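Local coordinates for probable spore coat polysaccharide biosynthesis protein E (Chromobacterium violaceum ATCC 12472, PDB 3G8R), which probably acts as an N-acylneuraminate-9-phosphate synthase of the NeuB family and binds zinc in its barrel domain, at residues E292-F301 against E314-T322; P304-A312 against A331-E339. All coordinates share one frame; numbering follows the deposited sequence.

From the N terminus, the chain first builds an eight-stranded parallel barrel, which carries the zinc site. It then passes through helix 269-276 into the SAF domain, where both contacts lie. The four segments alternate. Contact 1 joins 292-301 to 314-322 and closes the loop that holds 304-312. Contact 2 joins that inner segment to 331-339 and closes a second loop, which includes 314-322. The two closures therefore cross rather than nest. Their centres are about 12 Å apart. Strands 321-323 and 338-340, one from each contact, pair in an antiparallel sheet. L294 and L338 also pack together, and F301 meets A312. Both contacts touch the second subunit.

Contact 1: residues E292-F301 against E314-T322; sequences EALTADNVSF and EWSKYVRYT
W315 packs against L294, V299 and F301 in the small SAF domain that follows the NeuB barrel, at the C-terminal end of this construct. This is the tightly packed part of the contact. The first torsion of W315 sets CG anti to its backbone N (chi1 -169°), and the indole reaches across to segment 292-301. F301 meets it in a T-shaped (edge-to-face) pair. The phenyl edge points at the five-membered ring, with the planes at 65°. F301 CZ comes within 3.3 Å of W315 CD1. V299 CG2 lies over the same indole face, toward the six-membered ring. It makes an off-centre CH-pi contact, 4.3 Å from the ring centroid. L294 meets the far end of the ring, with its CB 3.7 Å from W315 CH2. P126 of the second subunit packs on both W315 and F301, so this aromatic pair lies at the dimer interface.

The solvent side is looser. V319 is exposed, and its CG1 touches A293 CB at 3.9 Å. K317, also exposed, forms a salt bridge through NZ with E129 of the second subunit.

Between these two sides the backbones bridge once, at A293 and T322. A nearly straight hydrogen bond runs from L294 N to Y321 O, 3.0 Å long. Further along, T322 OG1 hydrogen-bonds to E339 O in strand 338-340.

Each segment also has hydrogen bonds of its own. In the turn before strand 299-302, T295 OG1 donates to D297 O, and V299 N donates to T295 O. In segment 314-322, Y321 OH donates to E314 O at 3.2 Å, with the hydroxyl tilted 23° from the carbonyl plane.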
loop_
_atom_site.group_PDB
_atom_site.type_symbol
_atom_site.label_atom_id
_atom_site.label_comp_id
_atom_site.label_asym_id
_atom_site.label_seq_id
_atom_site.Cartn_x
_atom_site.Cartn_y
_atom_site.Cartn_z
ATOM N N GLU A 292 3.289 37.256 -40.081
ATOM C CA GLU A 292 4.638 36.837 -39.694
ATOM C C GLU A 292 4.551 35.544 -38.915
ATOM O O GLU A 292 3.666 35.375 -38.067
ATOM C CB GLU A 292 5.347 37.867 -38.818
ATOM C CG GLU A 292 6.132 38.934 -39.570
ATOM C CD GLU A 292 7.352 39.449 -38.784
ATOM O OE1 GLU A 292 7.392 40.678 -38.505
ATOM O OE2 GLU A 292 8.264 38.639 -38.452
ATOM N N ALA A 293 5.467 34.628 -39.205
ATOM C CA ALA A 293 5.563 33.405 -38.412
ATOM C C ALA A 293 6.342 33.672 -37.128
ATOM O O ALA A 293 7.263 34.490 -37.096
ATOM C CB ALA A 293 6.215 32.263 -39.210
ATOM N N LEU A 294 5.956 32.964 -36.079
ATOM C CA LEU A 294 6.556 33.113 -34.784
ATOM C C LEU A 294 7.774 32.231 -34.677
ATOM O O LEU A 294 7.661 31.037 -34.874
ATOM C CB LEU A 294 5.537 32.680 -33.754
ATOM C CG LEU A 294 4.944 33.737 -32.823
ATOM C CD1 LEU A 294 4.624 35.062 -33.467
ATOM C CD2 LEU A 294 3.721 33.144 -32.181
ATOM N N THR A 295 8.939 32.790 -34.369
ATOM C CA THR A 295 10.156 31.957 -34.297
ATOM C C THR A 295 10.980 32.118 -32.994
ATOM O O THR A 295 10.625 32.890 -32.091
ATOM C CB THR A 295 11.046 32.150 -35.550
ATOM O OG1 THR A 295 11.520 33.503 -35.594
ATOM C CG2 THR A 295 10.268 31.875 -36.837
ATOM N N ALA A 296 12.076 31.376 -32.897
ATOM C CA ALA A 296 12.994 31.487 -31.746
ATOM C C ALA A 296 13.554 32.912 -31.548
ATOM O O ALA A 296 13.794 33.338 -30.414
ATOM C CB ALA A 296 14.133 30.446 -31.838
ATOM N N ASP A 297 13.774 33.624 -32.648
ATOM C CA ASP A 297 14.027 35.055 -32.596
ATOM C C ASP A 297 12.617 35.587 -32.696
ATOM O O ASP A 297 11.791 34.937 -33.307
ATOM C CB ASP A 297 14.844 35.502 -33.795
ATOM C CG ASP A 297 15.742 34.388 -34.353
ATOM O OD1 ASP A 297 16.804 34.079 -33.751
ATOM O OD2 ASP A 297 15.382 33.820 -35.406
ATOM N N ASN A 298 12.314 36.709 -32.074
ATOM C CA ASN A 298 10.919 37.219 -32.005
ATOM C C ASN A 298 10.022 36.793 -30.821
ATOM O O ASN A 298 9.186 37.604 -30.405
ATOM C CB ASN A 298 10.181 37.260 -33.382
ATOM C CG ASN A 298 9.267 36.077 -33.632
ATOM O OD1 ASN A 298 9.213 35.145 -32.846
ATOM N ND2 ASN A 298 8.552 36.106 -34.761
ATOM N N VAL A 299 10.190 35.574 -30.281
ATOM C CA VAL A 299 9.582 35.222 -28.982
ATOM C C VAL A 299 10.595 34.820 -27.914
ATOM O O VAL A 299 11.684 34.361 -28.221
ATOM C CB VAL A 299 8.653 34.017 -29.041
ATOM C CG1 VAL A 299 7.629 34.148 -30.123
ATOM C CG2 VAL A 299 9.482 32.746 -29.207
ATOM N N SER A 300 10.180 34.942 -26.658
ATOM C CA SER A 300 10.913 34.445 -25.516
ATOM C C SER A 300 9.936 33.910 -24.456
ATOM O O SER A 300 8.744 34.176 -24.488
ATOM C CB SER A 300 11.792 35.558 -24.932
ATOM O OG SER A 300 11.025 36.535 -24.228
ATOM N N PHE A 301 10.451 33.159 -23.503
ATOM C CA PHE A 301 9.588 32.589 -22.497
ATOM C C PHE A 301 9.881 33.223 -21.169
ATOM O O PHE A 301 11.027 33.473 -20.844
ATOM C CB PHE A 301 9.786 31.078 -22.418
ATOM C CG PHE A 301 9.775 30.423 -23.741
ATOM C CD1 PHE A 301 8.637 30.462 -24.543
ATOM C CD2 PHE A 301 10.904 29.827 -24.229
ATOM C CE1 PHE A 301 8.627 29.875 -25.788
ATOM C CE2 PHE A 301 10.905 29.260 -25.469
ATOM C CZ PHE A 301 9.762 29.270 -26.246
ATOM N N GLU A 314 3.109 24.999 -24.889
ATOM C CA GLU A 314 2.416 24.869 -26.166
ATOM C C GLU A 314 3.341 25.218 -27.332
ATOM O O GLU A 314 2.921 25.187 -28.491
ATOM C CB GLU A 314 1.163 25.740 -26.195
ATOM C CG GLU A 314 0.247 25.544 -25.002
ATOM C CD GLU A 314 -0.754 26.694 -24.832
ATOM O OE1 GLU A 314 -1.791 26.653 -25.538
ATOM O OE2 GLU A 314 -0.520 27.632 -24.011
ATOM N N TRP A 315 4.595 25.538 -27.011
ATOM C CA TRP A 315 5.575 25.954 -28.009
ATOM C C TRP A 315 6.159 24.725 -28.626
ATOM O O TRP A 315 5.979 23.661 -28.073
ATOM C CB TRP A 315 6.675 26.795 -27.386
ATOM C CG TRP A 315 7.540 27.437 -28.410
ATOM C CD1 TRP A 315 8.857 27.162 -28.660
ATOM C CD2 TRP A 315 7.158 28.440 -29.348
ATOM N NE1 TRP A 315 9.327 27.938 -29.688
ATOM C CE2 TRP A 315 8.304 28.739 -30.127
ATOM C CE3 TRP A 315 5.952 29.125 -29.611
ATOM C CZ2 TRP A 315 8.287 29.687 -31.147
ATOM C CZ3 TRP A 315 5.927 30.057 -30.628
ATOM C CH2 TRP A 315 7.093 30.339 -31.379
ATOM N N SER A 316 6.841 24.851 -29.766
ATOM C CA SER A 316 7.263 23.672 -30.491
ATOM C C SER A 316 8.633 23.647 -31.169
ATOM O O SER A 316 9.122 22.565 -31.484
ATOM C CB SER A 316 6.181 23.250 -31.481
ATOM O OG SER A 316 6.733 22.732 -32.690
ATOM N N LYS A 317 9.283 24.774 -31.420
ATOM C CA LYS A 317 10.646 24.696 -32.044
ATOM C C LYS A 317 10.642 24.543 -33.553
ATOM O O LYS A 317 11.537 25.075 -34.227
ATOM C CB LYS A 317 11.515 23.605 -31.408
ATOM C CG LYS A 317 12.455 22.870 -32.329
ATOM C CD LYS A 317 12.888 21.593 -31.638
ATOM C CE LYS A 317 13.280 20.534 -32.599
ATOM N NZ LYS A 317 13.424 19.299 -31.812
ATOM N N TYR A 318 9.651 23.807 -34.067
ATOM C CA TYR A 318 9.211 23.942 -35.466
ATOM C C TYR A 318 8.173 25.075 -35.601
ATOM O O TYR A 318 7.587 25.526 -34.613
ATOM C CB TYR A 318 8.674 22.617 -36.036
ATOM C CG TYR A 318 9.613 21.436 -35.878
ATOM C CD1 TYR A 318 10.804 21.331 -36.618
ATOM C CD2 TYR A 318 9.305 20.412 -34.987
ATOM C CE1 TYR A 318 11.661 20.239 -36.444
ATOM C CE2 TYR A 318 10.151 19.313 -34.814
ATOM C CZ TYR A 318 11.324 19.231 -35.532
ATOM O OH TYR A 318 12.135 18.131 -35.321
ATOM N N VAL A 319 7.950 25.532 -36.828
ATOM C CA VAL A 319 7.045 26.657 -37.080
ATOM C C VAL A 319 5.574 26.225 -37.051
ATOM O O VAL A 319 5.114 25.548 -37.977
ATOM C CB VAL A 319 7.368 27.321 -38.428
ATOM C CG1 VAL A 319 6.383 28.421 -38.728
ATOM C CG2 VAL A 319 8.771 27.862 -38.418
ATOM N N ARG A 320 4.846 26.618 -36.004
ATOM C CA ARG A 320 3.449 26.214 -35.840
ATOM C C ARG A 320 2.429 27.333 -36.016
ATOM O O ARG A 320 1.304 27.066 -36.427
ATOM C CB ARG A 320 3.237 25.562 -34.492
ATOM C CG ARG A 320 4.198 24.437 -34.169
ATOM C CD ARG A 320 3.748 23.107 -34.747
ATOM N NE ARG A 320 4.330 22.891 -36.067
ATOM C CZ ARG A 320 5.101 21.855 -36.409
ATOM N NH1 ARG A 320 5.391 20.892 -35.520
ATOM N NH2 ARG A 320 5.573 21.781 -37.663
ATOM N N TYR A 321 2.813 28.576 -35.711
ATOM C CA TYR A 321 1.866 29.692 -35.725
ATOM C C TYR A 321 2.325 30.930 -36.465
ATOM O O TYR A 321 3.489 31.336 -36.393
ATOM C CB TYR A 321 1.496 30.132 -34.308
ATOM C CG TYR A 321 1.191 29.023 -33.316
ATOM C CD1 TYR A 321 -0.118 28.550 -33.119
ATOM C CD2 TYR A 321 2.216 28.478 -32.533
ATOM C CE1 TYR A 321 -0.386 27.532 -32.177
ATOM C CE2 TYR A 321 1.965 27.473 -31.596
ATOM C CZ TYR A 321 0.675 27.001 -31.418
ATOM O OH TYR A 321 0.492 25.995 -30.475
ATOM N N THR A 322 1.373 31.545 -37.162
ATOM C CA THR A 322 1.542 32.891 -37.689
ATOM C C THR A 322 0.622 33.822 -36.925
ATOM O O THR A 322 -0.435 33.403 -36.449
ATOM C CB THR A 322 1.172 32.974 -39.173
ATOM O OG1 THR A 322 -0.092 32.325 -39.378
ATOM C CG2 THR A 322 2.250 32.322 -40.041
#

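Contact 2: residues P304-A312 against A331-E339; sequences PPVEGQLTA and APVMAADLE
A single antiparallel beta bridge joins the loop 304-312 of the SAF domain to residues just before strand 338-340, with Q309 and M334 as a non-hydrogen-bonded pair. One backbone hydrogen bond flanks the pair on each side. L310 N donates to V333 O at 2.7 Å, and A335 N donates to G308 O at 3.1 Å. Both bonds are nearly straight, at 175° and 178°. V333 O also receives a CA-H contact from Q309.

M334 is a selenomethionine. Its CB leaves the backbone away from segment 304-312, but the chain bends at chi2 and chi3 and curls back. CE then rests 3.3 Å from G308 N, beside the cis peptide that joins E307 to G308. The selenium lies near Q309 CA and also meets V306 CG2.

L310 and V333 each form backbone hydrogen bonds with V282 of strand 281-284, so the bridged segments both pair with that strand of the SAF domain. The Q309 side chain runs extended from a CG anti to the backbone N (chi1 176°), and P332 crosses it at about a right angle. P332 CB lies 3.4 Å from Q309 CD. Both ends of the amide are held: NE2 donates to V282 O, and OE1 accepts the V306 N-H at 3.1 Å, in the carbonyl plane. These bonds fix the rotation of the amide.

On the apolar side, L310 CB packs 4.1 Å from V333 CG1 and also touches A335 CB. Farther out, L310 CD2 only just reaches L338 CD1 at 4.5 Å. At the other end, F58 of the second subunit packs on P304 and V306.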
loop_
_atom_site.group_PDB
_atom_site.type_symbol
_atom_site.label_atom_id
_atom_site.label_comp_id
_atom_site.label_asym_id
_atom_site.label_seq_id
_atom_site.Cartn_x
_atom_site.Cartn_y
_atom_site.Cartn_z
ATOM N N PRO A 304 4.892 35.400 -15.169
ATOM C CA PRO A 304 3.805 34.427 -15.289
ATOM C C PRO A 304 2.891 34.793 -16.450
ATOM O O PRO A 304 2.967 35.902 -16.946
ATOM C CB PRO A 304 3.078 34.593 -13.987
ATOM C CG PRO A 304 3.189 36.003 -13.722
ATOM C CD PRO A 304 4.513 36.469 -14.238
ATOM N N PRO A 305 2.045 33.857 -16.901
ATOM C CA PRO A 305 1.189 34.237 -18.021
ATOM C C PRO A 305 -0.088 34.949 -17.561
ATOM O O PRO A 305 -0.473 34.862 -16.417
ATOM C CB PRO A 305 0.841 32.885 -18.665
ATOM C CG PRO A 305 1.121 31.860 -17.603
ATOM C CD PRO A 305 1.786 32.484 -16.437
ATOM N N VAL A 306 -0.708 35.675 -18.466
ATOM C CA VAL A 306 -2.066 36.124 -18.271
ATOM C C VAL A 306 -2.962 35.211 -19.120
ATOM O O VAL A 306 -2.497 34.546 -20.050
ATOM C CB VAL A 306 -2.238 37.590 -18.705
ATOM C CG1 VAL A 306 -1.470 38.523 -17.794
ATOM C CG2 VAL A 306 -1.791 37.785 -20.159
ATOM N N GLU A 307 -4.242 35.170 -18.792
ATOM C CA GLU A 307 -5.213 34.484 -19.599
ATOM C C GLU A 307 -5.234 35.214 -20.921
ATOM O O GLU A 307 -5.001 36.436 -20.923
ATOM C CB GLU A 307 -6.554 34.728 -18.928
ATOM C CG GLU A 307 -7.486 33.518 -18.799
ATOM C CD GLU A 307 -8.821 33.855 -18.080
ATOM O OE1 GLU A 307 -9.152 35.061 -17.910
ATOM O OE2 GLU A 307 -9.538 32.902 -17.690
ATOM N N GLY A 308 -5.423 34.559 -22.068
ATOM C CA GLY A 308 -5.027 33.212 -22.387
ATOM C C GLY A 308 -3.844 33.515 -23.296
ATOM O O GLY A 308 -3.921 33.510 -24.532
ATOM N N GLN A 309 -2.752 33.883 -22.644
ATOM C CA GLN A 309 -1.486 34.034 -23.289
ATOM C C GLN A 309 -1.062 32.647 -23.659
ATOM O O GLN A 309 -1.392 31.681 -22.960
ATOM C CB GLN A 309 -0.500 34.596 -22.296
ATOM C CG GLN A 309 0.896 34.711 -22.817
ATOM C CD GLN A 309 1.744 35.518 -21.889
ATOM O OE1 GLN A 309 1.322 35.853 -20.774
ATOM N NE2 GLN A 309 2.951 35.841 -22.332
ATOM N N LEU A 310 -0.365 32.543 -24.780
ATOM C CA LEU A 310 0.177 31.284 -25.191
ATOM C C LEU A 310 1.304 31.023 -24.192
ATOM O O LEU A 310 2.028 31.950 -23.811
ATOM C CB LEU A 310 0.698 31.397 -26.622
ATOM C CG LEU A 310 1.453 30.171 -27.140
ATOM C CD1 LEU A 310 0.483 29.233 -27.755
ATOM C CD2 LEU A 310 2.536 30.517 -28.129
ATOM N N THR A 311 1.404 29.777 -23.734
ATOM C CA THR A 311 2.431 29.344 -22.781
ATOM C C THR A 311 3.444 28.445 -23.456
ATOM O O THR A 311 3.192 27.902 -24.522
ATOM C CB THR A 311 1.825 28.557 -21.617
ATOM O OG1 THR A 311 1.583 27.215 -22.029
ATOM C CG2 THR A 311 0.524 29.159 -21.202
ATOM N N ALA A 312 4.578 28.267 -22.796
ATOM C CA ALA A 312 5.706 27.522 -23.317
ATOM C C ALA A 312 5.319 26.077 -23.464
ATOM O O ALA A 312 5.786 25.380 -24.377
ATOM C CB ALA A 312 6.875 27.654 -22.381
ATOM N N ALA A 331 5.200 42.200 -25.813
ATOM C CA ALA A 331 3.839 41.885 -25.460
ATOM C C ALA A 331 3.565 40.393 -25.364
ATOM O O ALA A 331 4.206 39.574 -26.022
ATOM C CB ALA A 331 2.878 42.534 -26.432
ATOM N N PRO A 332 2.592 40.036 -24.537
ATOM C CA PRO A 332 2.248 38.635 -24.393
ATOM C C PRO A 332 1.606 38.177 -25.665
ATOM O O PRO A 332 0.748 38.869 -26.190
ATOM C CB PRO A 332 1.233 38.630 -23.246
ATOM C CG PRO A 332 0.781 40.056 -23.111
ATOM C CD PRO A 332 1.870 40.914 -23.601
ATOM N N VAL A 333 2.028 37.028 -26.168
ATOM C CA VAL A 333 1.426 36.467 -27.340
ATOM C C VAL A 333 0.151 35.797 -26.889
ATOM O O VAL A 333 0.183 34.718 -26.334
ATOM C CB VAL A 333 2.293 35.397 -27.948
ATOM C CG1 VAL A 333 1.520 34.670 -29.036
ATOM C CG2 VAL A 333 3.573 35.969 -28.487
HETATM N N MSE A 334 -0.974 36.445 -27.133
HETATM C CA MSE A 334 -2.284 35.864 -26.907
HETATM C C MSE A 334 -2.603 34.810 -27.961
HETATM O O MSE A 334 -2.353 35.017 -29.146
HETATM C CB MSE A 334 -3.306 36.983 -26.955
HETATM C CG MSE A 334 -2.908 38.172 -26.075
HETATM SE SE MSE A 334 -2.740 37.699 -24.365
HETATM C CE MSE A 334 -4.218 36.772 -24.180
ATOM N N ALA A 335 -3.151 33.681 -27.514
ATOM C CA ALA A 335 -3.375 32.517 -28.370
ATOM C C ALA A 335 -4.566 32.703 -29.296
ATOM O O ALA A 335 -4.656 32.075 -30.351
ATOM C CB ALA A 335 -3.553 31.276 -27.532
ATOM N N ALA A 336 -5.489 33.575 -28.911
ATOM C CA ALA A 336 -6.609 33.887 -29.798
ATOM C C ALA A 336 -6.148 34.681 -31.035
ATOM O O ALA A 336 -6.920 34.869 -31.981
ATOM C CB ALA A 336 -7.704 34.631 -29.044
ATOM N N ASP A 337 -4.892 35.127 -31.040
ATOM C CA ASP A 337 -4.380 35.952 -32.135
ATOM C C ASP A 337 -3.521 35.172 -33.123
ATOM O O ASP A 337 -2.713 35.760 -33.852
ATOM C CB ASP A 337 -3.570 37.126 -31.578
ATOM C CG ASP A 337 -4.426 38.125 -30.793
ATOM O OD1 ASP A 337 -5.657 37.906 -30.627
ATOM O OD2 ASP A 337 -3.848 39.144 -30.338
ATOM N N LEU A 338 -3.659 33.854 -33.157
ATOM C CA LEU A 338 -2.759 33.111 -34.007
ATOM C C LEU A 338 -3.464 32.095 -34.860
ATOM O O LEU A 338 -4.331 31.346 -34.389
ATOM C CB LEU A 338 -1.659 32.432 -33.201
ATOM C CG LEU A 338 -0.965 33.176 -32.058
ATOM C CD1 LEU A 338 -0.348 32.131 -31.166
ATOM C CD2 LEU A 338 0.070 34.161 -32.519
ATOM N N GLU A 339 -3.070 32.082 -36.130
ATOM C CA GLU A 339 -3.520 31.080 -37.076
ATOM C C GLU A 339 -2.447 29.994 -37.234
ATOM O O GLU A 339 -1.258 30.288 -37.384
ATOM C CB GLU A 339 -3.909 31.720 -38.419
ATOM C CG GLU A 339 -4.982 30.937 -39.168
ATOM C CD GLU A 339 -5.853 31.799 -40.071
ATOM O OE1 GLU A 339 -6.579 31.221 -40.912
ATOM O OE2 GLU A 339 -5.827 33.049 -39.951
#